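Local coordinates for protein galectin (Danio rerio, PDB 6E20) that binds beta-galactoside glycans as a galectin-1-like lectin and is probably involved in innate immune recognition of viral envelope glycoproteins, at residues T20-P25 with I80-F85; D26-A31 with E123-I128; F85-T90 with T99-S104; F91-F96 with G113-K118. All blocks are in the same frame, centred on the assembly; numbering follows the deposited sequence.

Contact 1 (T20-P25 with I80-F85); sequences TGVPKP and IQDKEF
F85 lays the face of its ring on the backbone of G21 at the end of an antiparallel strand pair in the galectin beta sandwich, where the loop 80-84 runs into strand 85-91 beside strand 16-23. With CG between the backbone N and the carbonyl carbon (chi1 64°), the ring folds back over the neighbouring strand. G21 CA stands 4.0 Å from the F85 ring centroid, 24° off the normal, a CH-pi contact that a residue without a side chain permits; G21 O is over the same ring but offset toward its rim. P23 takes the edge instead, its CD near the ring plane and 3.7 Å from F85 CD2. Beneath the ring, the bonds G21 N to F85 O (3.0 Å) and F85 N to G21 O (2.7 Å) define the hydrogen-bonded pair, both nearly straight.

V22 uses its two methyls separately. CG1 presses on the backbone at D82 C, while CG2 meets E84 CA at 3.7 Å, and the V22 and E84 side chains cross at about a right angle. T20 CG2 lies 3.5 Å from E84 CD, so a methyl rests against the carboxylate. The acid of D82 is paired outside the contact, with R127 in a salt bridge. A type II turn, I80 to K83, presents D82 N to P23 O at 2.9 Å, a bent bond whose donor sits 41° out of the carbonyl plane.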
# COMPACT_ATOMS: atom_id res chain seq x y z
N THR B 20 -8.03 1.27 4.36
CA THR B 20 -9.05 0.22 4.62
C THR B 20 -8.38 -0.87 5.45
O THR B 20 -7.32 -1.37 5.06
CB THR B 20 -9.63 -0.37 3.34
OG1 THR B 20 -9.81 0.74 2.47
CG2 THR B 20 -10.93 -1.10 3.57
N GLY B 21 -9.02 -1.22 6.56
CA GLY B 21 -8.47 -2.17 7.53
C GLY B 21 -9.55 -2.77 8.39
O GLY B 21 -10.71 -2.32 8.31
N VAL B 22 -9.16 -3.78 9.15
CA VAL B 22 -10.01 -4.46 10.17
C VAL B 22 -9.14 -4.66 11.40
O VAL B 22 -8.08 -5.29 11.29
CB VAL B 22 -10.51 -5.81 9.64
CG1 VAL B 22 -11.49 -6.45 10.61
CG2 VAL B 22 -11.10 -5.70 8.25
N PRO B 23 -9.53 -4.12 12.57
CA PRO B 23 -8.79 -4.40 13.79
C PRO B 23 -8.88 -5.92 13.99
O PRO B 23 -9.91 -6.47 13.70
CB PRO B 23 -9.50 -3.59 14.89
CG PRO B 23 -10.41 -2.63 14.15
CD PRO B 23 -10.71 -3.27 12.82
N LYS B 24 -7.79 -6.54 14.44
CA LYS B 24 -7.79 -7.98 14.81
C LYS B 24 -8.89 -8.22 15.83
O LYS B 24 -9.23 -7.33 16.61
CB LYS B 24 -6.45 -8.43 15.39
CG LYS B 24 -5.23 -8.17 14.53
CD LYS B 24 -5.12 -9.04 13.33
CE LYS B 24 -3.85 -8.80 12.53
NZ LYS B 24 -2.65 -9.36 13.19
N PRO B 25 -9.48 -9.43 15.88
CA PRO B 25 -10.55 -9.72 16.84
C PRO B 25 -10.17 -9.42 18.30
O PRO B 25 -11.03 -9.11 19.06
CB PRO B 25 -10.84 -11.22 16.64
CG PRO B 25 -10.35 -11.52 15.24
CD PRO B 25 -9.20 -10.57 14.98
N ILE B 80 -14.37 -1.11 15.85
CA ILE B 80 -14.78 -2.35 16.55
C ILE B 80 -13.84 -3.46 16.15
O ILE B 80 -13.57 -3.59 14.92
CB ILE B 80 -16.24 -2.74 16.23
CG1 ILE B 80 -17.23 -1.63 16.58
CG2 ILE B 80 -16.59 -4.04 16.93
CD1 ILE B 80 -18.50 -1.69 15.77
N GLN B 81 -13.47 -4.29 17.13
CA GLN B 81 -12.69 -5.53 16.92
C GLN B 81 -13.38 -6.31 15.79
O GLN B 81 -14.64 -6.47 15.82
CB GLN B 81 -12.55 -6.34 18.21
CG GLN B 81 -11.71 -5.68 19.32
CD GLN B 81 -12.48 -4.81 20.29
OE1 GLN B 81 -13.47 -4.16 19.95
NE2 GLN B 81 -12.02 -4.78 21.54
N ASP B 82 -12.58 -6.73 14.80
CA ASP B 82 -12.96 -7.58 13.64
C ASP B 82 -13.97 -6.88 12.70
O ASP B 82 -14.60 -7.59 11.92
CB ASP B 82 -13.57 -8.91 14.08
CG ASP B 82 -13.44 -10.00 13.02
OD1 ASP B 82 -12.56 -9.89 12.17
OD2 ASP B 82 -14.22 -10.94 13.05
N LYS B 83 -14.13 -5.56 12.75
CA LYS B 83 -15.06 -4.86 11.82
C LYS B 83 -14.25 -3.97 10.90
O LYS B 83 -13.41 -3.21 11.42
CB LYS B 83 -16.11 -4.07 12.60
CG LYS B 83 -17.19 -4.98 13.15
CD LYS B 83 -17.86 -5.77 12.02
CE LYS B 83 -17.88 -7.24 12.34
NZ LYS B 83 -18.44 -7.46 13.69
N GLU B 84 -14.48 -4.08 9.59
CA GLU B 84 -13.79 -3.25 8.57
C GLU B 84 -14.07 -1.78 8.85
O GLU B 84 -15.19 -1.45 9.22
CB GLU B 84 -14.22 -3.56 7.14
CG GLU B 84 -13.50 -2.66 6.13
CD GLU B 84 -13.73 -2.96 4.66
OE1 GLU B 84 -14.31 -2.11 3.98
OE2 GLU B 84 -13.34 -4.04 4.21
N PHE B 85 -13.05 -0.94 8.67
CA PHE B 85 -13.16 0.53 8.70
C PHE B 85 -12.46 1.09 7.46
O PHE B 85 -11.57 0.42 6.85
CB PHE B 85 -12.52 1.13 9.96
CG PHE B 85 -11.04 0.88 10.03
CD1 PHE B 85 -10.15 1.64 9.28
CD2 PHE B 85 -10.54 -0.15 10.81
CE1 PHE B 85 -8.79 1.38 9.33
CE2 PHE B 85 -9.18 -0.40 10.85
CZ PHE B 85 -8.30 0.36 10.11

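Contact 2 (D26-A31 with E123-I128); sequences DSTNFA and EGEVRI
E125 OE1 is gripped by two groups of one residue, T28. The backbone T28 N reaches it at 2.8 Å from above the carboxylate plane, with an N-H...O angle of 168°, while T28 OG1, also 2.8 Å from E125 OE1, approaches on the syn lone pair. Two donors on one oxygen should hold the rotation of the carboxylate and would probably favour its charged form, which D26, not in contact, may partly oppose. The E125 chain bends at chi2 (145°), which turns the acid toward T28. Its backbone, the centre of an inverse gamma turn, is held too: S27 OG donates to E125 O at 2.9 Å, and E125 N gives a longer bond to N29 O, 3.2 Å.

Next to this polar end lies an apolar patch. V126 CG2 sits over one face of the F30 ring, 4.2 Å from its centroid and 15° off the normal, and V126 CG1 touches F30 CB at 3.7 Å. Antiparallel pairing begins at F30 and G124, a non-hydrogen-bonded pair, and continues in the hydrogen-bonded pair of A31 and E123 (E123 N to A31 O, 2.8 Å).

The contact joins the start of strand 30-34 to the bend where strand 116-124 passes into strand 126-133. F30 reaches P23 of strand 16-23, and A31 packs on H44 and N46, glycan-pocket residues of strand 40-47.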
# COMPACT_ATOMS: atom_id res chain seq x y z
N ASP B 26 -8.88 -9.55 18.64
CA ASP B 26 -8.37 -9.38 20.02
C ASP B 26 -7.57 -8.08 20.11
O ASP B 26 -6.81 -7.92 21.08
CB ASP B 26 -7.50 -10.58 20.43
CG ASP B 26 -6.17 -10.70 19.69
OD1 ASP B 26 -6.02 -10.10 18.59
OD2 ASP B 26 -5.31 -11.40 20.22
N SER B 27 -7.79 -7.14 19.19
CA SER B 27 -7.04 -5.85 19.18
C SER B 27 -7.21 -5.08 20.50
O SER B 27 -8.35 -4.94 20.98
CB SER B 27 -7.43 -5.02 17.99
OG SER B 27 -6.65 -3.83 17.92
N THR B 28 -6.11 -4.62 21.09
CA THR B 28 -6.12 -3.69 22.25
C THR B 28 -5.96 -2.28 21.69
O THR B 28 -6.41 -1.33 22.33
CB THR B 28 -5.02 -4.01 23.28
OG1 THR B 28 -3.74 -3.73 22.71
CG2 THR B 28 -5.08 -5.44 23.76
N ASN B 29 -5.28 -2.16 20.57
CA ASN B 29 -4.94 -0.86 19.95
C ASN B 29 -4.24 -1.12 18.61
O ASN B 29 -3.78 -2.29 18.37
CB ASN B 29 -4.09 0.00 20.90
CG ASN B 29 -2.63 -0.38 20.94
OD1 ASN B 29 -2.29 -1.50 21.35
ND2 ASN B 29 -1.78 0.52 20.46
N PHE B 30 -4.09 -0.07 17.81
CA PHE B 30 -3.31 -0.10 16.56
C PHE B 30 -2.91 1.32 16.22
O PHE B 30 -3.49 2.22 16.82
CB PHE B 30 -4.07 -0.77 15.40
CG PHE B 30 -5.31 -0.07 14.93
CD1 PHE B 30 -6.55 -0.37 15.46
CD2 PHE B 30 -5.25 0.87 13.90
CE1 PHE B 30 -7.70 0.26 15.01
CE2 PHE B 30 -6.40 1.51 13.45
CZ PHE B 30 -7.63 1.19 13.99
N ALA B 31 -1.94 1.49 15.33
CA ALA B 31 -1.42 2.84 15.00
C ALA B 31 -1.07 2.92 13.52
O ALA B 31 -0.53 1.93 12.96
CB ALA B 31 -0.24 3.20 15.87
N GLU B 123 1.05 -0.41 12.78
CA GLU B 123 1.58 -1.27 13.88
C GLU B 123 0.43 -1.67 14.80
O GLU B 123 -0.68 -1.03 14.77
CB GLU B 123 2.74 -0.58 14.60
CG GLU B 123 2.35 0.34 15.72
CD GLU B 123 3.44 1.34 16.10
OE1 GLU B 123 4.63 0.94 16.10
OE2 GLU B 123 3.11 2.52 16.38
N GLY B 124 0.65 -2.76 15.51
CA GLY B 124 -0.34 -3.32 16.43
C GLY B 124 -1.33 -4.20 15.71
O GLY B 124 -1.11 -4.59 14.54
N GLU B 125 -2.43 -4.47 16.41
CA GLU B 125 -3.37 -5.57 16.12
C GLU B 125 -4.41 -5.08 15.11
O GLU B 125 -5.59 -4.90 15.47
CB GLU B 125 -3.91 -6.06 17.47
CG GLU B 125 -2.80 -6.55 18.42
CD GLU B 125 -2.99 -6.29 19.92
OE1 GLU B 125 -3.48 -5.20 20.31
OE2 GLU B 125 -2.64 -7.20 20.71
N VAL B 126 -3.98 -4.92 13.85
CA VAL B 126 -4.84 -4.49 12.71
C VAL B 126 -4.34 -5.16 11.44
O VAL B 126 -3.14 -5.33 11.31
CB VAL B 126 -4.85 -2.96 12.57
CG1 VAL B 126 -3.49 -2.42 12.19
CG2 VAL B 126 -5.92 -2.48 11.61
N ARG B 127 -5.25 -5.50 10.52
CA ARG B 127 -4.88 -5.95 9.16
C ARG B 127 -5.21 -4.81 8.20
O ARG B 127 -6.32 -4.25 8.27
CB ARG B 127 -5.51 -7.30 8.79
CG ARG B 127 -7.00 -7.45 9.02
CD ARG B 127 -7.40 -8.91 8.84
NE ARG B 127 -8.76 -9.25 9.25
CZ ARG B 127 -9.22 -9.24 10.51
NH1 ARG B 127 -8.43 -8.90 11.51
NH2 ARG B 127 -10.47 -9.57 10.77
N ILE B 128 -4.23 -4.45 7.37
CA ILE B 128 -4.39 -3.38 6.36
C ILE B 128 -4.73 -4.03 5.02
O ILE B 128 -3.90 -4.80 4.50
CB ILE B 128 -3.13 -2.49 6.31
CG1 ILE B 128 -2.82 -1.89 7.68
CG2 ILE B 128 -3.29 -1.44 5.23
CD1 ILE B 128 -3.93 -1.01 8.23

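Contact 3 (F85-T90 with T99-S104); sequences FQIKIT and TLPDGS
T99 pairs with K88 near the open end of the hairpin of strands 85-91 and 95-99, just before the chain turns away toward strand 105-109. Its CB lies 4.2 Å from K88 CB, the two side chains leaving the same face of the sheet. From there OG1 swings anti to the carbonyl carbon (chi1 -49°) and ends 2.8 Å from water 1, which also contacts T90 OG1 at 3.3 Å, linking the T99 tip to strand 85-91. The backbone below is clamped: K88 N to T99 O at 3.0 Å with an angle of 171° at the hydrogen, and T99 N to K88 O at 2.7 Å, with the donor tilted from the carbonyl plane.

Past this pair no further N-H...O bond joins the two segments, and the P101 ring takes over, its CG 3.9 Å from F85 CB and its CD 4.4 Å from I87 CG1. A type I turn from L100 to G103 places the proline there.

Two backbone bonds thus set the register at T99, with a water as a longer link, whereas P101, lacking an N-H, meets the strand through carbon: apolar touches to F85 and I87 and a CA-H...O contact to Q86 O.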
# COMPACT_ATOMS: atom_id res chain seq x y z
N PHE B 85 -13.05 -0.94 8.67
CA PHE B 85 -13.16 0.53 8.70
C PHE B 85 -12.46 1.09 7.46
O PHE B 85 -11.57 0.42 6.85
CB PHE B 85 -12.52 1.13 9.96
CG PHE B 85 -11.04 0.88 10.03
CD1 PHE B 85 -10.15 1.64 9.28
CD2 PHE B 85 -10.54 -0.15 10.81
CE1 PHE B 85 -8.79 1.38 9.33
CE2 PHE B 85 -9.18 -0.40 10.85
CZ PHE B 85 -8.30 0.36 10.11
N GLN B 86 -12.87 2.31 7.12
CA GLN B 86 -12.22 3.18 6.13
C GLN B 86 -11.99 4.54 6.79
O GLN B 86 -12.94 5.08 7.41
CB GLN B 86 -13.04 3.23 4.84
CG GLN B 86 -12.14 3.50 3.64
CD GLN B 86 -12.87 3.40 2.32
OE1 GLN B 86 -13.54 4.35 1.90
NE2 GLN B 86 -12.67 2.29 1.63
N ILE B 87 -10.73 4.98 6.79
CA ILE B 87 -10.22 6.28 7.31
C ILE B 87 -9.64 7.07 6.13
O ILE B 87 -8.96 6.47 5.26
CB ILE B 87 -9.15 6.03 8.38
CG1 ILE B 87 -9.74 5.32 9.60
CG2 ILE B 87 -8.44 7.31 8.78
CD1 ILE B 87 -8.67 4.71 10.50
N LYS B 88 -9.92 8.38 6.08
CA LYS B 88 -9.35 9.30 5.08
C LYS B 88 -8.47 10.28 5.84
O LYS B 88 -8.86 10.64 6.98
CB LYS B 88 -10.43 10.03 4.29
CG LYS B 88 -11.35 9.10 3.53
CD LYS B 88 -12.03 9.75 2.36
CE LYS B 88 -12.57 8.73 1.39
NZ LYS B 88 -13.37 9.40 0.34
N ILE B 89 -7.33 10.61 5.26
CA ILE B 89 -6.39 11.63 5.81
C ILE B 89 -6.05 12.58 4.68
O ILE B 89 -5.54 12.11 3.64
CB ILE B 89 -5.13 10.98 6.43
CG1 ILE B 89 -5.55 9.94 7.48
CG2 ILE B 89 -4.17 12.02 7.00
CD1 ILE B 89 -4.40 9.35 8.23
N THR B 90 -6.36 13.85 4.89
CA THR B 90 -5.95 15.00 4.07
C THR B 90 -4.91 15.80 4.86
O THR B 90 -5.06 15.92 6.09
CB THR B 90 -7.18 15.88 3.78
OG1 THR B 90 -8.18 15.03 3.22
CG2 THR B 90 -6.85 17.01 2.84
N THR B 99 -10.70 11.96 8.54
CA THR B 99 -12.15 11.63 8.48
C THR B 99 -12.28 10.17 8.92
O THR B 99 -11.69 9.27 8.28
CB THR B 99 -12.75 11.99 7.12
OG1 THR B 99 -12.34 13.33 6.80
CG2 THR B 99 -14.25 11.85 7.10
N LEU B 100 -13.03 9.96 9.99
CA LEU B 100 -13.29 8.64 10.59
C LEU B 100 -14.47 8.00 9.87
O LEU B 100 -15.20 8.70 9.17
CB LEU B 100 -13.59 8.88 12.06
CG LEU B 100 -12.39 9.36 12.85
CD1 LEU B 100 -12.75 9.52 14.31
CD2 LEU B 100 -11.23 8.39 12.67
N PRO B 101 -14.69 6.67 10.06
CA PRO B 101 -15.77 5.94 9.40
C PRO B 101 -17.12 6.66 9.53
O PRO B 101 -17.80 6.78 8.54
CB PRO B 101 -15.85 4.59 10.13
CG PRO B 101 -14.49 4.41 10.76
CD PRO B 101 -13.89 5.80 10.93
N ASP B 102 -17.46 7.13 10.73
CA ASP B 102 -18.79 7.74 11.01
C ASP B 102 -18.82 9.20 10.53
O ASP B 102 -19.67 9.94 11.02
CB ASP B 102 -19.12 7.61 12.50
CG ASP B 102 -18.20 8.43 13.39
OD1 ASP B 102 -17.30 9.09 12.83
OD2 ASP B 102 -18.36 8.37 14.63
N GLY B 103 -17.92 9.61 9.63
CA GLY B 103 -17.94 10.96 9.02
C GLY B 103 -17.39 12.04 9.96
O GLY B 103 -17.19 13.18 9.50
N SER B 104 -17.13 11.72 11.22
CA SER B 104 -16.53 12.66 12.20
C SER B 104 -15.06 12.92 11.83
O SER B 104 -14.52 12.17 11.00
CB SER B 104 -16.65 12.13 13.59
OG SER B 104 -15.97 10.89 13.68
O HOH W 1 -9.75 13.58 5.70

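Contact 4 (F91-F96 with G113-K118); sequences FTNEEF and GSEKYK
F91 and Y117 meet where the turn joining strands 85-91 and 95-99 lies beside the start of strand 116-124, at one end of the galectin beta sandwich, so the contact spans both of its sheets. This aromatic half is the tight one. F91 CE2 and Y117 CE2 are 3.7 Å apart, but the ring planes stand at 36° with centroids 5.6 Å apart, an oblique pairing, neither stacked nor edge-to-face. F96 adds its CZ, 3.9 Å from the same Y117 CE2. S114 O lies in the F91 ring plane at the edge, 3.6 Å from F91 CE2, and E115 O is 3.5 Å from F91 CZ. The chi1 of F91, 79°, directs its ring across to the other segment. Beyond the segments F11 meets F91 and H36 meets Y117.

The outer side is looser in its backbones, which come no nearer than 4.3 Å, between N93 O and G113 CA, yet the N93 and E115 side chains lie against each other (N93 CG 3.8 Å from E115 CG), amide and carboxylate planes 46° apart. E115 and G113 are exposed to solvent and N93 partly so. An ST motif, E95 N to T92 OG1, braces the turn; E94 belongs to a magnesium site empty in this chain. Y117 OH, hydrogen-bonded to N110 ND2, also receives a weak bond from S114 N, at 3.2 Å.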
# COMPACT_ATOMS: atom_id res chain seq x y z
N PHE B 91 -3.92 16.39 4.23
CA PHE B 91 -3.10 17.37 4.98
C PHE B 91 -2.66 18.56 4.15
O PHE B 91 -2.66 18.53 2.91
CB PHE B 91 -1.89 16.73 5.65
CG PHE B 91 -0.69 16.46 4.78
CD1 PHE B 91 -0.75 15.48 3.80
CD2 PHE B 91 0.52 17.08 5.03
CE1 PHE B 91 0.38 15.17 3.05
CE2 PHE B 91 1.64 16.77 4.28
CZ PHE B 91 1.57 15.81 3.29
N THR B 92 -2.29 19.58 4.91
CA THR B 92 -1.80 20.90 4.48
C THR B 92 -0.50 21.08 5.24
O THR B 92 -0.27 20.28 6.17
CB THR B 92 -2.87 21.96 4.79
OG1 THR B 92 -3.08 21.94 6.20
CG2 THR B 92 -4.19 21.72 4.09
N ASN B 93 0.27 22.12 4.93
CA ASN B 93 1.47 22.50 5.72
C ASN B 93 1.07 22.57 7.20
O ASN B 93 1.92 22.27 8.06
CB ASN B 93 2.04 23.86 5.29
CG ASN B 93 2.54 23.87 3.87
OD1 ASN B 93 3.71 24.19 3.63
ND2 ASN B 93 1.68 23.56 2.91
N GLU B 94 -0.16 22.99 7.49
CA GLU B 94 -0.61 23.33 8.87
C GLU B 94 -1.08 22.07 9.61
O GLU B 94 -0.72 21.91 10.80
CB GLU B 94 -1.72 24.39 8.86
CG GLU B 94 -1.29 25.73 8.26
CD GLU B 94 -1.15 25.76 6.75
OE1 GLU B 94 -1.91 25.04 6.06
OE2 GLU B 94 -0.28 26.49 6.27
N GLU B 95 -1.89 21.21 9.01
CA GLU B 95 -2.47 20.10 9.83
C GLU B 95 -2.93 18.90 9.00
O GLU B 95 -3.09 19.02 7.77
CB GLU B 95 -3.58 20.61 10.77
CG GLU B 95 -4.85 21.01 10.06
CD GLU B 95 -6.03 21.42 10.93
OE1 GLU B 95 -7.09 21.50 10.35
OE2 GLU B 95 -5.90 21.72 12.15
N PHE B 96 -3.07 17.76 9.68
CA PHE B 96 -3.74 16.56 9.15
C PHE B 96 -5.22 16.65 9.47
O PHE B 96 -5.58 17.00 10.61
CB PHE B 96 -3.17 15.28 9.76
CG PHE B 96 -1.72 15.10 9.44
CD1 PHE B 96 -0.74 15.66 10.25
CD2 PHE B 96 -1.34 14.41 8.30
CE1 PHE B 96 0.60 15.49 9.96
CE2 PHE B 96 0.01 14.21 8.03
CZ PHE B 96 0.97 14.76 8.86
N GLY B 113 6.01 19.83 9.57
CA GLY B 113 5.93 20.94 8.61
C GLY B 113 6.14 20.53 7.16
O GLY B 113 5.94 21.41 6.29
N SER B 114 6.53 19.28 6.87
CA SER B 114 6.87 18.88 5.48
C SER B 114 5.59 18.81 4.65
O SER B 114 4.49 18.70 5.24
CB SER B 114 7.67 17.61 5.41
OG SER B 114 8.69 17.60 6.40
N GLU B 115 5.73 18.95 3.33
CA GLU B 115 4.63 18.85 2.33
C GLU B 115 4.63 17.47 1.66
O GLU B 115 3.72 17.23 0.85
CB GLU B 115 4.79 19.96 1.28
CG GLU B 115 4.38 21.32 1.82
CD GLU B 115 4.79 22.51 0.96
OE1 GLU B 115 4.18 22.68 -0.10
OE2 GLU B 115 5.73 23.24 1.36
N LYS B 116 5.58 16.59 1.99
CA LYS B 116 5.64 15.22 1.41
C LYS B 116 6.21 14.24 2.43
O LYS B 116 7.26 14.52 2.98
CB LYS B 116 6.50 15.24 0.15
CG LYS B 116 6.44 13.98 -0.70
CD LYS B 116 7.16 14.13 -2.03
CE LYS B 116 8.66 14.26 -1.88
NZ LYS B 116 9.29 14.71 -3.15
N TYR B 117 5.55 13.09 2.58
CA TYR B 117 5.93 11.97 3.49
C TYR B 117 5.96 10.66 2.68
O TYR B 117 4.99 10.35 2.01
CB TYR B 117 4.94 11.93 4.66
CG TYR B 117 5.04 13.15 5.54
CD1 TYR B 117 6.21 13.42 6.22
CD2 TYR B 117 3.99 14.05 5.68
CE1 TYR B 117 6.34 14.52 7.04
CE2 TYR B 117 4.09 15.15 6.52
CZ TYR B 117 5.28 15.39 7.19
OH TYR B 117 5.46 16.49 7.98
N LYS B 118 7.08 9.93 2.75
CA LYS B 118 7.34 8.71 1.95
C LYS B 118 7.52 7.48 2.87
O LYS B 118 7.89 6.39 2.35
CB LYS B 118 8.53 8.98 1.02
CG LYS B 118 8.22 10.02 -0.05
CD LYS B 118 9.43 10.55 -0.79
CE LYS B 118 10.41 9.49 -1.22
NZ LYS B 118 11.45 10.05 -2.11

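From the N terminus, 20-25 comes first and meets 80-85, so contact 1 closes a loop of 54 residues. Segment 26-31 follows at once but waits for 123-128, so contacts 1 and 2 cross, and they touch through the salt bridge from D82 to R127. Contact 3 opens at F85, which it shares with contact 1, and its short loop to 99-104 lies inside the span of contact 2. Contact 4 starts at 91-96, crosses contact 3 and is likewise nested in contact 2. Contacts 1 and 3 link neighbouring strands of the five-stranded sheet; contacts 2 and 4 involve both sheets, at opposite sides of the chain's centre, about 24 Å apart between centres.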